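Local structure of dihydrodipicolinate synthase (Agrobacterium tumefaciens, 3B4U) at residues F5-A10 and A223-G228; D24-H29 and Q59-S64; T47-S52 and P245-V250; A214-Q219 and V235-E240. The protein probably condenses pyruvate with aspartate semialdehyde in the lysine pathway, through a Schiff base formed in a TIM-barrel active site, as dihydrodipicolinate synthases do. One frame throughout, in Å; residues are numbered along the deposited sequence.

Contact 1: residues F5-A10 and A223-G228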
loop_
_atom_site.group_PDB
_atom_site.type_symbol
_atom_site.label_atom_id
_atom_site.label_comp_id
_atom_site.label_asym_id
_atom_site.label_seq_id
_atom_site.Cartn_x
_atom_site.Cartn_y
_atom_site.Cartn_z
ATOM N N PHE B 5 16.751 -15.852 -16.341
ATOM C CA PHE B 5 15.371 -15.410 -16.244
ATOM C C PHE B 5 14.787 -15.037 -17.602
ATOM O O PHE B 5 13.680 -15.482 -17.955
ATOM C CB PHE B 5 15.288 -14.242 -15.250
ATOM C CG PHE B 5 13.890 -13.726 -15.056
ATOM C CD1 PHE B 5 13.062 -14.273 -14.103
ATOM C CD2 PHE B 5 13.393 -12.713 -15.857
ATOM C CE1 PHE B 5 11.767 -13.825 -13.947
ATOM C CE2 PHE B 5 12.105 -12.224 -15.692
ATOM C CZ PHE B 5 11.287 -12.801 -14.736
ATOM N N GLY B 6 15.497 -14.217 -18.362
ATOM C CA GLY B 6 15.068 -13.844 -19.700
ATOM C C GLY B 6 14.103 -12.667 -19.697
ATOM O O GLY B 6 14.233 -11.723 -18.917
ATOM N N LEU B 7 13.148 -12.725 -20.612
ATOM C CA LEU B 7 12.155 -11.672 -20.776
ATOM C C LEU B 7 10.820 -12.131 -20.208
ATOM O O LEU B 7 10.272 -13.151 -20.632
ATOM C CB LEU B 7 11.981 -11.317 -22.266
ATOM C CG LEU B 7 10.920 -10.264 -22.531
ATOM C CD1 LEU B 7 11.206 -8.949 -21.764
ATOM C CD2 LEU B 7 10.764 -9.997 -24.027
ATOM N N SER B 8 10.276 -11.338 -19.302
ATOM C CA SER B 8 8.923 -11.543 -18.831
ATOM C C SER B 8 8.087 -10.318 -19.191
ATOM O O SER B 8 8.534 -9.209 -18.971
ATOM C CB SER B 8 8.950 -11.767 -17.316
ATOM O OG SER B 8 7.694 -12.236 -16.840
ATOM N N ALA B 9 6.865 -10.501 -19.710
ATOM C CA ALA B 9 5.961 -9.371 -19.870
ATOM C C ALA B 9 5.453 -8.946 -18.521
ATOM O O ALA B 9 5.003 -9.789 -17.733
ATOM C CB ALA B 9 4.798 -9.738 -20.757
ATOM N N ALA B 10 5.477 -7.647 -18.237
ATOM C CA ALA B 10 4.804 -7.092 -17.063
ATOM C C ALA B 10 3.350 -6.973 -17.515
ATOM O O ALA B 10 2.896 -5.935 -17.986
ATOM C CB ALA B 10 5.407 -5.716 -16.686
ATOM N N ALA B 223 15.351 -8.502 -27.789
ATOM C CA ALA B 223 16.705 -8.278 -28.314
ATOM C C ALA B 223 17.552 -7.555 -27.279
ATOM O O ALA B 223 18.758 -7.774 -27.207
ATOM C CB ALA B 223 16.631 -7.512 -29.604
ATOM N N MET B 224 16.939 -6.699 -26.475
ATOM C CA MET B 224 17.626 -5.981 -25.420
ATOM C C MET B 224 17.835 -6.858 -24.173
ATOM O O MET B 224 18.949 -6.992 -23.670
ATOM C CB MET B 224 16.814 -4.743 -25.017
ATOM C CG MET B 224 16.528 -3.768 -26.151
ATOM S SD MET B 224 15.156 -2.497 -25.769
ATOM C CE MET B 224 16.180 -1.345 -24.770
ATOM N N ALA B 225 16.759 -7.464 -23.690
ATOM C CA ALA B 225 16.717 -8.150 -22.395
ATOM C C ALA B 225 17.437 -9.480 -22.435
ATOM O O ALA B 225 17.979 -9.905 -21.417
ATOM C CB ALA B 225 15.248 -8.379 -21.970
ATOM N N VAL B 226 17.407 -10.161 -23.589
ATOM C CA VAL B 226 18.006 -11.488 -23.724
ATOM C C VAL B 226 19.300 -11.380 -24.497
ATOM O O VAL B 226 20.325 -11.918 -24.064
ATOM C CB VAL B 226 17.014 -12.485 -24.370
ATOM C CG1 VAL B 226 17.684 -13.854 -24.613
ATOM C CG2 VAL B 226 15.793 -12.621 -23.485
ATOM N N ASP B 227 19.282 -10.698 -25.643
ATOM C CA ASP B 227 20.438 -10.676 -26.542
ATOM C C ASP B 227 21.417 -9.544 -26.251
ATOM O O ASP B 227 22.500 -9.514 -26.832
ATOM C CB ASP B 227 19.990 -10.634 -28.001
ATOM C CG ASP B 227 19.124 -11.792 -28.399
ATOM O OD1 ASP B 227 19.155 -12.853 -27.743
ATOM O OD2 ASP B 227 18.406 -11.618 -29.399
ATOM N N GLY B 228 21.072 -8.616 -25.363
ATOM C CA GLY B 228 21.975 -7.547 -24.989
ATOM C C GLY B 228 22.267 -6.551 -26.092
ATOM O O GLY B 228 23.357 -5.999 -26.148
#

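Contact 2: residues D24-H29 and Q59-S64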
loop_
_atom_site.group_PDB
_atom_site.type_symbol
_atom_site.label_atom_id
_atom_site.label_comp_id
_atom_site.label_asym_id
_atom_site.label_seq_id
_atom_site.Cartn_x
_atom_site.Cartn_y
_atom_site.Cartn_z
ATOM N N ASP B 24 -10.517 -14.192 -20.372
ATOM C CA ASP B 24 -10.151 -14.778 -21.657
ATOM C C ASP B 24 -9.212 -13.871 -22.427
ATOM O O ASP B 24 -8.250 -14.372 -23.019
ATOM C CB ASP B 24 -11.400 -15.091 -22.512
ATOM C CG ASP B 24 -12.274 -16.195 -21.930
ATOM O OD1 ASP B 24 -11.832 -16.941 -21.035
ATOM O OD2 ASP B 24 -13.416 -16.323 -22.428
ATOM N N ALA B 25 -9.491 -12.581 -22.439
ATOM C CA ALA B 25 -8.612 -11.624 -23.126
ATOM C C ALA B 25 -7.236 -11.590 -22.479
ATOM O O ALA B 25 -6.210 -11.482 -23.179
ATOM C CB ALA B 25 -9.211 -10.221 -23.112
ATOM N N MET B 26 -7.196 -11.740 -21.152
ATOM C CA MET B 26 -5.932 -11.698 -20.434
ATOM C C MET B 26 -5.059 -12.886 -20.785
ATOM O O MET B 26 -3.858 -12.746 -21.039
ATOM C CB MET B 26 -6.212 -11.624 -18.943
ATOM C CG MET B 26 -4.999 -11.320 -18.116
ATOM S SD MET B 26 -5.522 -11.140 -16.262
ATOM C CE MET B 26 -3.775 -10.878 -15.484
ATOM N N ILE B 27 -5.680 -14.062 -20.808
ATOM C CA ILE B 27 -4.966 -15.278 -21.148
ATOM C C ILE B 27 -4.494 -15.234 -22.601
ATOM O O ILE B 27 -3.389 -15.625 -22.914
ATOM C CB ILE B 27 -5.839 -16.516 -20.854
ATOM C CG1 ILE B 27 -5.958 -16.669 -19.339
ATOM C CG2 ILE B 27 -5.288 -17.754 -21.488
ATOM C CD1 ILE B 27 -7.034 -17.622 -18.849
ATOM N N ALA B 28 -5.347 -14.766 -23.500
ATOM C CA ALA B 28 -4.962 -14.659 -24.918
ATOM C C ALA B 28 -3.780 -13.689 -25.113
ATOM O O ALA B 28 -2.872 -13.955 -25.903
ATOM C CB ALA B 28 -6.181 -14.242 -25.771
ATOM N N HIS B 29 -3.791 -12.607 -24.357
ATOM C CA HIS B 29 -2.688 -11.660 -24.389
ATOM C C HIS B 29 -1.408 -12.295 -23.856
ATOM O O HIS B 29 -0.346 -12.146 -24.458
ATOM C CB HIS B 29 -3.079 -10.386 -23.640
ATOM C CG HIS B 29 -2.006 -9.372 -23.597
ATOM N ND1 HIS B 29 -1.462 -8.821 -24.732
ATOM C CD2 HIS B 29 -1.390 -8.811 -22.534
ATOM C CE1 HIS B 29 -0.535 -7.953 -24.351
ATOM N NE2 HIS B 29 -0.462 -7.923 -23.025
ATOM N N GLN B 59 -6.655 -14.937 -7.071
ATOM C CA GLN B 59 -6.760 -16.394 -6.952
ATOM C C GLN B 59 -7.536 -16.980 -8.117
ATOM O O GLN B 59 -7.151 -17.995 -8.681
ATOM C CB GLN B 59 -7.382 -16.756 -5.602
ATOM C CG GLN B 59 -6.530 -16.306 -4.417
ATOM C CD GLN B 59 -7.199 -16.473 -3.067
ATOM O OE1 GLN B 59 -8.386 -16.228 -2.891
ATOM N NE2 GLN B 59 -6.404 -16.819 -2.099
ATOM N N ALA B 60 -8.627 -16.335 -8.494
ATOM C CA ALA B 60 -9.419 -16.754 -9.635
ATOM C C ALA B 60 -8.599 -16.662 -10.922
ATOM O O ALA B 60 -8.638 -17.550 -11.753
ATOM C CB ALA B 60 -10.690 -15.919 -9.726
ATOM N N ILE B 61 -7.853 -15.573 -11.093
ATOM C CA ILE B 61 -7.064 -15.368 -12.289
ATOM C C ILE B 61 -5.967 -16.416 -12.402
ATOM O O ILE B 61 -5.792 -17.035 -13.459
ATOM C CB ILE B 61 -6.507 -13.938 -12.315
ATOM C CG1 ILE B 61 -7.644 -12.927 -12.516
ATOM C CG2 ILE B 61 -5.462 -13.785 -13.427
ATOM C CD1 ILE B 61 -7.268 -11.495 -12.132
ATOM N N LEU B 62 -5.224 -16.642 -11.327
ATOM C CA LEU B 62 -4.143 -17.628 -11.377
ATOM C C LEU B 62 -4.699 -19.015 -11.705
ATOM O O LEU B 62 -4.145 -19.751 -12.526
ATOM C CB LEU B 62 -3.343 -17.626 -10.073
ATOM C CG LEU B 62 -2.150 -18.580 -10.048
ATOM C CD1 LEU B 62 -1.150 -18.276 -11.147
ATOM C CD2 LEU B 62 -1.505 -18.539 -8.677
ATOM N N SER B 63 -5.780 -19.394 -11.030
ATOM C CA SER B 63 -6.408 -20.681 -11.283
ATOM C C SER B 63 -6.839 -20.792 -12.743
ATOM O O SER B 63 -6.666 -21.834 -13.379
ATOM C CB SER B 63 -7.592 -20.834 -10.339
ATOM O OG SER B 63 -8.250 -22.071 -10.554
ATOM N N SER B 64 -7.436 -19.743 -13.292
ATOM C CA SER B 64 -7.860 -19.760 -14.688
ATOM C C SER B 64 -6.687 -19.857 -15.660
ATOM O O SER B 64 -6.777 -20.571 -16.666
ATOM C CB SER B 64 -8.688 -18.531 -15.006
ATOM O OG SER B 64 -9.919 -18.527 -14.306
#

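Contact 3: residues T47-S52 and P245-V250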
loop_
_atom_site.group_PDB
_atom_site.type_symbol
_atom_site.label_atom_id
_atom_site.label_comp_id
_atom_site.label_asym_id
_atom_site.label_seq_id
_atom_site.Cartn_x
_atom_site.Cartn_y
_atom_site.Cartn_z
ATOM N N THR B 47 2.503 -2.782 -13.872
ATOM C CA THR B 47 1.885 -2.600 -15.182
ATOM C C THR B 47 0.587 -3.368 -15.331
ATOM O O THR B 47 -0.266 -3.032 -16.136
ATOM C CB THR B 47 2.895 -2.962 -16.301
ATOM O OG1 THR B 47 4.124 -2.271 -16.052
ATOM C CG2 THR B 47 2.360 -2.572 -17.668
ATOM N N GLY B 48 0.451 -4.417 -14.540
ATOM C CA GLY B 48 -0.774 -5.188 -14.402
ATOM C C GLY B 48 -1.769 -4.580 -13.457
ATOM O O GLY B 48 -2.788 -5.228 -13.196
ATOM N N GLU B 49 -1.523 -3.412 -12.893
ATOM C CA GLU B 49 -2.426 -2.845 -11.917
ATOM C C GLU B 49 -2.672 -3.836 -10.785
ATOM O O GLU B 49 -3.749 -3.925 -10.204
ATOM C CB GLU B 49 -3.743 -2.375 -12.551
ATOM C CG GLU B 49 -3.534 -1.266 -13.547
ATOM C CD GLU B 49 -4.747 -1.033 -14.408
ATOM O OE1 GLU B 49 -5.723 -0.436 -13.894
ATOM O OE2 GLU B 49 -4.709 -1.419 -15.601
ATOM N N GLY B 50 -1.617 -4.550 -10.367
ATOM C CA GLY B 50 -1.786 -5.612 -9.392
ATOM C C GLY B 50 -2.279 -5.116 -8.057
ATOM O O GLY B 50 -3.057 -5.783 -7.398
ATOM N N CYS B 51 -1.883 -3.917 -7.684
ATOM C CA CYS B 51 -2.375 -3.275 -6.457
ATOM C C CYS B 51 -3.892 -3.153 -6.459
ATOM O O CYS B 51 -4.530 -3.189 -5.396
ATOM C CB CYS B 51 -1.729 -1.888 -6.279
ATOM S SG CYS B 51 -1.769 -0.855 -7.776
ATOM N N SER B 52 -4.480 -3.026 -7.649
ATOM C CA SER B 52 -5.907 -2.853 -7.812
ATOM C C SER B 52 -6.665 -4.170 -7.985
ATOM O O SER B 52 -7.888 -4.130 -8.107
ATOM C CB SER B 52 -6.160 -1.965 -9.030
ATOM O OG SER B 52 -5.423 -0.759 -8.893
ATOM N N PRO B 245 0.548 9.191 -17.858
ATOM C CA PRO B 245 0.659 8.116 -16.857
ATOM C C PRO B 245 1.095 6.797 -17.483
ATOM O O PRO B 245 0.599 6.421 -18.527
ATOM C CB PRO B 245 -0.766 8.034 -16.257
ATOM C CG PRO B 245 -1.193 9.439 -16.297
ATOM C CD PRO B 245 -0.757 9.864 -17.712
ATOM N N VAL B 246 2.049 6.133 -16.855
ATOM C CA VAL B 246 2.790 5.073 -17.549
ATOM C C VAL B 246 1.917 3.871 -17.905
ATOM O O VAL B 246 1.914 3.423 -19.057
ATOM C CB VAL B 246 4.051 4.614 -16.735
ATOM C CG1 VAL B 246 4.848 3.579 -17.489
ATOM C CG2 VAL B 246 4.957 5.761 -16.335
ATOM N N THR B 247 1.193 3.332 -16.935
ATOM C CA THR B 247 0.444 2.128 -17.181
ATOM C C THR B 247 -0.720 2.354 -18.151
ATOM O O THR B 247 -0.891 1.597 -19.115
ATOM C CB THR B 247 0.039 1.477 -15.846
ATOM O OG1 THR B 247 1.247 1.114 -15.142
ATOM C CG2 THR B 247 -0.834 0.241 -16.077
ATOM N N PRO B 248 -1.506 3.430 -17.960
ATOM C CA PRO B 248 -2.537 3.700 -18.960
ATOM C C PRO B 248 -1.972 3.883 -20.396
ATOM O O PRO B 248 -2.582 3.430 -21.358
ATOM C CB PRO B 248 -3.222 4.958 -18.410
ATOM C CG PRO B 248 -3.012 4.888 -16.895
ATOM C CD PRO B 248 -1.610 4.336 -16.797
ATOM N N ALA B 249 -0.804 4.507 -20.538
ATOM C CA ALA B 249 -0.198 4.675 -21.860
ATOM C C ALA B 249 0.272 3.364 -22.477
ATOM O O ALA B 249 0.109 3.136 -23.664
ATOM C CB ALA B 249 0.937 5.692 -21.814
ATOM N N VAL B 250 0.835 2.474 -21.664
ATOM C CA VAL B 250 1.173 1.159 -22.157
ATOM C C VAL B 250 -0.055 0.446 -22.701
ATOM O O VAL B 250 -0.036 -0.155 -23.780
ATOM C CB VAL B 250 1.825 0.321 -21.018
ATOM C CG1 VAL B 250 1.875 -1.152 -21.382
ATOM C CG2 VAL B 250 3.232 0.810 -20.744
HETATM O O HOH W 1 3.861 0.443 -16.000
#

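Contact 4: residues A214-Q219 and V235-E240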
loop_
_atom_site.group_PDB
_atom_site.type_symbol
_atom_site.label_atom_id
_atom_site.label_comp_id
_atom_site.label_asym_id
_atom_site.label_seq_id
_atom_site.Cartn_x
_atom_site.Cartn_y
_atom_site.Cartn_z
ATOM N N ALA B 214 7.220 -4.689 -23.333
ATOM C CA ALA B 214 7.110 -6.006 -23.924
ATOM C C ALA B 214 5.660 -6.474 -24.099
ATOM O O ALA B 214 5.444 -7.463 -24.784
ATOM C CB ALA B 214 7.895 -7.053 -23.104
ATOM N N ASN B 215 4.684 -5.759 -23.550
ATOM C CA ASN B 215 3.280 -6.058 -23.871
ATOM C C ASN B 215 2.939 -5.732 -25.326
ATOM O O ASN B 215 1.961 -6.271 -25.836
ATOM C CB ASN B 215 2.336 -5.248 -22.993
ATOM C CG ASN B 215 2.226 -5.780 -21.584
ATOM O OD1 ASN B 215 1.516 -6.768 -21.351
ATOM N ND2 ASN B 215 2.878 -5.124 -20.657
ATOM N N PHE B 216 3.720 -4.882 -25.996
ATOM C CA PHE B 216 3.382 -4.448 -27.346
ATOM C C PHE B 216 4.549 -4.365 -28.302
ATOM O O PHE B 216 4.291 -4.159 -29.482
ATOM C CB PHE B 216 2.547 -3.150 -27.329
ATOM C CG PHE B 216 3.273 -1.992 -26.740
ATOM C CD1 PHE B 216 4.083 -1.186 -27.534
ATOM C CD2 PHE B 216 3.156 -1.672 -25.411
ATOM C CE1 PHE B 216 4.785 -0.139 -27.008
ATOM C CE2 PHE B 216 3.867 -0.618 -24.880
ATOM C CZ PHE B 216 4.685 0.157 -25.691
ATOM N N LEU B 217 5.783 -4.535 -27.836
ATOM C CA LEU B 217 6.987 -4.592 -28.688
ATOM C C LEU B 217 7.843 -5.755 -28.186
ATOM O O LEU B 217 8.996 -5.588 -27.764
ATOM C CB LEU B 217 7.758 -3.273 -28.702
ATOM C CG LEU B 217 7.132 -2.140 -29.513
ATOM C CD1 LEU B 217 7.811 -0.804 -29.127
ATOM C CD2 LEU B 217 7.254 -2.403 -31.008
ATOM N N THR B 218 7.261 -6.941 -28.148
ATOM C CA THR B 218 7.918 -8.073 -27.494
ATOM C C THR B 218 9.275 -8.419 -28.097
ATOM O O THR B 218 10.259 -8.544 -27.368
ATOM C CB THR B 218 7.018 -9.306 -27.489
ATOM O OG1 THR B 218 5.723 -8.969 -26.964
ATOM C CG2 THR B 218 7.661 -10.374 -26.637
ATOM N N GLN B 219 9.313 -8.592 -29.425
ATOM C CA GLN B 219 10.573 -8.949 -30.062
ATOM C C GLN B 219 11.654 -7.901 -29.854
ATOM O O GLN B 219 12.820 -8.230 -29.634
ATOM C CB GLN B 219 10.357 -9.205 -31.554
ATOM C CG GLN B 219 9.891 -10.602 -31.846
ATOM C CD GLN B 219 11.016 -11.598 -31.644
ATOM O OE1 GLN B 219 12.066 -11.499 -32.301
ATOM N NE2 GLN B 219 10.817 -12.575 -30.781
ATOM N N VAL B 235 14.204 3.404 -26.180
ATOM C CA VAL B 235 14.587 4.461 -25.238
ATOM C C VAL B 235 13.814 5.737 -25.552
ATOM O O VAL B 235 13.226 6.371 -24.671
ATOM C CB VAL B 235 16.108 4.691 -25.269
ATOM C CG1 VAL B 235 16.494 5.906 -24.393
ATOM C CG2 VAL B 235 16.830 3.427 -24.848
ATOM N N ASP B 236 13.785 6.101 -26.824
ATOM C CA ASP B 236 13.061 7.292 -27.246
ATOM C C ASP B 236 11.561 7.187 -26.972
ATOM O O ASP B 236 10.954 8.132 -26.517
ATOM C CB ASP B 236 13.256 7.554 -28.744
ATOM C CG ASP B 236 14.626 8.093 -29.101
ATOM O OD1 ASP B 236 15.452 8.439 -28.234
ATOM O OD2 ASP B 236 14.842 8.205 -30.330
ATOM N N LEU B 237 10.974 6.024 -27.238
ATOM C CA LEU B 237 9.555 5.858 -26.976
ATOM C C LEU B 237 9.247 6.109 -25.513
ATOM O O LEU B 237 8.289 6.800 -25.189
ATOM C CB LEU B 237 9.090 4.470 -27.381
ATOM C CG LEU B 237 7.607 4.196 -27.127
ATOM C CD1 LEU B 237 6.756 5.137 -28.003
ATOM C CD2 LEU B 237 7.295 2.758 -27.384
ATOM N N VAL B 238 10.043 5.525 -24.633
ATOM C CA VAL B 238 9.787 5.671 -23.207
ATOM C C VAL B 238 9.873 7.143 -22.789
ATOM O O VAL B 238 9.054 7.627 -22.012
ATOM C CB VAL B 238 10.716 4.762 -22.403
ATOM C CG1 VAL B 238 10.638 5.079 -20.892
ATOM C CG2 VAL B 238 10.372 3.292 -22.705
ATOM N N VAL B 239 10.809 7.909 -23.349
ATOM C CA VAL B 239 10.862 9.337 -23.045
ATOM C C VAL B 239 9.646 10.059 -23.575
ATOM O O VAL B 239 9.057 10.887 -22.897
ATOM C CB VAL B 239 12.145 10.033 -23.626
ATOM C CG1 VAL B 239 12.085 11.536 -23.374
ATOM C CG2 VAL B 239 13.333 9.441 -22.979
ATOM N N GLU B 240 9.285 9.804 -24.820
ATOM C CA GLU B 240 8.128 10.482 -25.428
ATOM C C GLU B 240 6.860 10.229 -24.624
ATOM O O GLU B 240 5.978 11.090 -24.538
ATOM C CB GLU B 240 7.931 10.008 -26.867
ATOM C CG GLU B 240 9.036 10.395 -27.794
ATOM C CD GLU B 240 9.043 11.850 -28.215
ATOM O OE1 GLU B 240 7.984 12.498 -28.163
ATOM O OE2 GLU B 240 10.120 12.332 -28.640
#

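Contact 1: residues F5-A10 and A223-G228
Val226 lays its CG2 methyl over the backbone where Gly6 joins Leu7. This one methyl makes all of Val226's close approaches to the strand: Val226 CG2 is 4.0 Å from Gly6 CA and 3.9 Å from Leu7 N, and it also comes to 4.2 Å from Leu7 CB. The amide it lies against has a polar partner elsewhere, since Leu7 N bonds to Asp39 OD2, so the valine meets a peptide group already engaged. With CG1 placed opposite the backbone N (chi1 176°), CG2 is the branch left beside N, and that is the branch facing the strand. The chains come close here, with Gly6 CA and Val226 CA 5.5 Å apart. Gly6 has a positive phi of 85° and a psi of -144°, a combination natural to glycine, and the strand presents bare backbone to the methyl at this point.

One residue further along, the contact passes to side chains. Leu7 CD1 meets Ala225 CB at 4.1 Å, the alanine pointing its methyl toward the strand and the leucine meeting it with one delta methyl. Leu7 also touches Thr218, Val221 and Arg222, so it packs on the barrel-facing side of helix 218-225, with Ala225 at the helix's C-terminal end.

In the barrel, strand 6-10 runs parallel to 208-211 and is bonded to it through Gly6 and Ser8, with strand 40-43 on its other side. Helix 218-225 follows 208-211 and covers the outside of strand 6-10 near its start, while Leu198 of helix 195-203 backs Met224 and Ala225.

Contact 2: residues D24-H29 and Q59-S64
The backbones of helix segments 24-29 and 59-64 stay well apart, with Met26 CA 9.0 Å from Ile61 CA and Ile27 CA 8.4 Å from Ser64 CA, and long side chains bridge the distance. Met26 does so by stretching out fully. Its three torsions are all close to 180° (chi1 -169°), which carries the thioether to the neighbouring helix. There Ile61 receives it on its gamma methyl: Ile61 CG2 is 3.9 Å from Met26 SD and equally 3.9 Å from Met26 CE, so the methyl sits against the S-C end of the chain rather than against one atom. The two side chains cross at about a right angle.

Ile27 makes the second bridge with the end of its longer branch. Ile27 CD1 comes to 3.7 Å from Ser64 O and 4.3 Å from Ser64 CB, so a terminal methyl rests on the backbone and beta carbon of a small residue. Ser64 lies one helical turn beyond Ile61, and the two places receive the two consecutive side chains of the other helix. The contact is van der Waals in kind: thioether on methyl at one place, methyl mainly on backbone at the other. The Met26-Ile61 half is buried, while Ile27 and Ser64 lie nearer the surface.

Neighbours extend both halves. Ile23 touches Ile61 and Ser64, Phe65 touches Met26 and Ile27, and Phe44 lies against Ile61 from the loop side. Helices 23-35 and 57-67 are the first two on the outside of the TIM barrel, each linking one parallel strand to the next, and their apolar meeting is that of adjacent helices in successive beta-alpha-beta crossovers.

Contact 3: residues T47-S52 and P245-V250
Thr47 and Glu49 belong to the Gly-Thr-Thr-Gly-Glu loop of this TIM-barrel family, which follows strand 40-43 and in relatives lines the pyruvate site. The tight part is built round the CG2 methyl of Thr247, near the start of helix 246-258. With OG1 beside the backbone N (chi1 -62°), CG2 falls anti to N and projects to the loop, where it stands 3.3 Å from Thr47 O, a close methyl-carbonyl approach, and 4.0 Å from Glu49 CG. Thr47 returns the gesture with its own methyl: Thr47 CG2 lies 4.0 Å from Val250 CG1, the two side chains crossing at about a right angle, one turn further along the helix.

Only the aliphatic part of Glu49 takes part. Its carboxylate is held beyond, by a salt bridge from Lys251 NZ to OE2 and by Arg267 N at OE1, while Phe110 of the second subunit packs on the same residue.

The looser side belongs to the hydroxyls, which do not meet directly. Both threonines direct OG1 to one water, which spans the gap between loop and helix: its oxygen is 2.7 Å from Thr47 OG1 and 2.8 Å from Thr247 OG1.

Contact 4: residues A214-Q219 and V235-E240
Leu237 points a single methyl between two side chains of the 214-219 turn, and each meets it in a different way. Phe216 comes from the opposite direction and offers its ring edge: Leu237 CD2 lies in the ring plane, 3.9 Å from Phe216 CE1 and 4.1 Å from Phe216 CZ. Val250 and Leu253 of helix 246-258 also touch this phenylalanine. Leu217 meets the same methyl tip to tip, with its CD1 4.0 Å from Leu237 CD2. The ring edge is brought round by a chi1 of 63°, with Phe216 CG between the backbone N and the carbonyl carbon.

The turn itself is braced from within. Leu217 occupies the N-cap position of helix 218-225, and Thr218 OG1 donates to Ala214 O at 2.7 Å, with a C=O...donor angle of 154° and a tilt of 19° from the carbonyl plane. Phe285 of helix 275-289 reaches both Phe216 and Leu217, and Leu288 touches Leu237.

Across the two segments, then, the chemistry is all hydrocarbon. Dispersion and exclusion of water join turn to helix 232-240, without directional bonds, so the contact depends on shape and burial, and Phe285 and Leu288 extend the same apolar cluster.

Overall arrangement
Asn215 joins all four contacts. From the turn of contact 4 its ND2 reaches Ala10 O of contact 1 at 2.8 Å, its OD1 takes a probable hydrogen bond of 2.8 Å from His29 NE2 of contact 2, and ND2 packs against Thr47 CG2 of contact 3. Val250 O of contact 3 also lies 3.9 Å from Phe216 CD2 of contact 4. Contacts 1 and 4 share helix 218-225, with centres 13 Å apart; contacts 2 and 4 have the most distant centres, about 24 Å apart, yet are joined by the His29-Asn215 bond. Contact 3 probably lies nearest the catalytic pocket, judging from relatives. The magnesium ion, about 13 Å from the Glu49 side chain, is too distant for coordination by it.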